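Local coordinates for protein sulfur oxygenase/reductase (Halothiobacillus neapolitanus, PDB 6QPA) that probably oxidises and disproportionates elemental sulfur with oxygen at a mononuclear iron site, forming large 24-subunit assemblies, at residues T80-K83 / S87-E90. Sequence-based numbering, arbitrary orientation.
Sequences TVWK and SHEE
His88 sets its CB almost squarely over the five-membered ring of Trp82: the atom lies 3.5 Å from that ring's centroid and only 6° off the ring normal, the geometry of a CH-pi contact. The imidazole is tilted against the indole, the planes meeting at 58°. Its closest approach joins His88 CD2 to Trp82 NE1, at 3.2 Å. With CG anti to the backbone N, His88 carries its ring past the pyrrole side of the indole, while NE2 binds the iron(III) ion. Farther along the same indole, the benzo portion lies against the helix: CE3 of Trp82 is 3.6 Å from the backbone N of His88 and 3.8 Å from the side-chain CB of Ser87.

Polar support comes from within segment 80-83. Trp82 NE1 donates to OG1 of Thr80 over 2.8 Å, with an N-H...O angle of 157° and the acceptor near the indole plane, satisfying the buried N-H and resisting ring rotation. No hydrogen bond crosses between the segments; His88 ND1 instead pairs with the hydroxyl of Tyr118, a second-shell contact that probably helps orient the metal ligand, and Ser87 OG bonds to Asp84. With an alanine in place of Trp82 the indole is gone; Thr80 OG1 would probably lose its donor and the imidazole its aromatic backing, so that its position is likely to be less well fixed.

The iron site is a facial triad of two histidines and one carboxylate, completed by His92 and Glu116. Trp82 closes strand 74-82, flanked by strands 7-15 and 42-53, and Phe42 of the latter meets its ring edge-to-face; a short turn then leads into helix 85-94, whose iron-binding histidines begin one turn along.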
loop_
_atom_site.group_PDB
_atom_site.type_symbol
_atom_site.label_atom_id
_atom_site.label_comp_id
_atom_site.label_asym_id
_atom_site.label_seq_id
_atom_site.Cartn_x
_atom_site.Cartn_y
_atom_site.Cartn_z
ATOM N N THR A 80 -40.927 24.731 33.983
ATOM C CA THR A 80 -41.921 24.022 34.775
ATOM C C THR A 80 -43.039 24.998 35.080
ATOM O O THR A 80 -42.787 26.167 35.372
ATOM C CB THR A 80 -41.356 23.411 36.074
ATOM O OG1 THR A 80 -40.715 24.424 36.840
ATOM C CG2 THR A 80 -40.346 22.278 35.742
ATOM N N VAL A 81 -44.267 24.528 34.930
ATOM C CA VAL A 81 -45.458 25.369 34.953
ATOM C C VAL A 81 -46.288 25.009 36.183
ATOM O O VAL A 81 -46.517 23.822 36.464
ATOM C CB VAL A 81 -46.240 25.201 33.638
ATOM C CG1 VAL A 81 -47.403 26.189 33.560
ATOM C CG2 VAL A 81 -45.246 25.385 32.446
ATOM N N TRP A 82 -46.733 26.031 36.915
ATOM C CA TRP A 82 -47.239 25.878 38.274
ATOM C C TRP A 82 -48.498 26.704 38.479
ATOM O O TRP A 82 -48.653 27.783 37.898
ATOM C CB TRP A 82 -46.191 26.330 39.313
ATOM C CG TRP A 82 -44.952 25.547 39.196
ATOM C CD1 TRP A 82 -43.848 25.846 38.435
ATOM C CD2 TRP A 82 -44.700 24.283 39.797
ATOM N NE1 TRP A 82 -42.911 24.852 38.565
ATOM C CE2 TRP A 82 -43.414 23.873 39.384
ATOM C CE3 TRP A 82 -45.431 23.456 40.661
ATOM C CZ2 TRP A 82 -42.841 22.664 39.808
ATOM C CZ3 TRP A 82 -44.857 22.257 41.089
ATOM C CH2 TRP A 82 -43.575 21.882 40.667
ATOM N N LYS A 83 -49.365 26.211 39.366
ATOM C CA LYS A 83 -50.515 27.006 39.781
ATOM C C LYS A 83 -50.070 28.303 40.437
ATOM O O LYS A 83 -50.729 29.336 40.279
ATOM C CB LYS A 83 -51.403 26.215 40.742
ATOM C CG LYS A 83 -52.104 25.027 40.115
ATOM C CD LYS A 83 -52.998 24.307 41.130
ATOM C CE LYS A 83 -53.683 23.084 40.513
ATOM N NZ LYS A 83 -54.449 22.311 41.550
ATOM N N SER A 87 -46.449 26.485 45.105
ATOM C CA SER A 87 -46.436 25.088 44.697
ATOM C C SER A 87 -45.046 24.661 44.255
ATOM O O SER A 87 -44.575 23.579 44.622
ATOM C CB SER A 87 -47.468 24.854 43.601
ATOM O OG SER A 87 -48.766 25.094 44.127
ATOM N N HIS A 88 -44.367 25.501 43.481
ATOM C CA HIS A 88 -43.023 25.150 43.044
ATOM C C HIS A 88 -42.060 25.086 44.224
ATOM O O HIS A 88 -41.278 24.136 44.352
ATOM C CB HIS A 88 -42.547 26.150 41.991
ATOM C CG HIS A 88 -41.159 25.894 41.481
ATOM N ND1 HIS A 88 -40.113 26.766 41.705
ATOM C CD2 HIS A 88 -40.644 24.870 40.763
ATOM C CE1 HIS A 88 -39.017 26.294 41.137
ATOM N NE2 HIS A 88 -39.314 25.148 40.552
ATOM N N GLU A 89 -42.108 26.088 45.105
ATOM C CA GLU A 89 -41.215 26.106 46.260
ATOM C C GLU A 89 -41.478 24.925 47.179
ATOM O O GLU A 89 -40.548 24.364 47.769
ATOM C CB GLU A 89 -41.375 27.421 47.025
ATOM C CG GLU A 89 -40.895 28.658 46.259
ATOM C CD GLU A 89 -39.391 28.670 46.048
ATOM O OE1 GLU A 89 -38.645 28.209 46.949
ATOM O OE2 GLU A 89 -38.939 29.121 44.975
ATOM N N GLU A 90 -42.744 24.544 47.328
ATOM C CA GLU A 90 -43.066 23.426 48.194
ATOM C C GLU A 90 -42.571 22.112 47.606
ATOM O O GLU A 90 -42.010 21.272 48.322
ATOM C CB GLU A 90 -44.570 23.385 48.426
ATOM C CG GLU A 90 -44.984 22.333 49.395
ATOM C CD GLU A 90 -46.448 22.444 49.743
ATOM O OE1 GLU A 90 -47.285 22.293 48.823
ATOM O OE2 GLU A 90 -46.756 22.724 50.927
#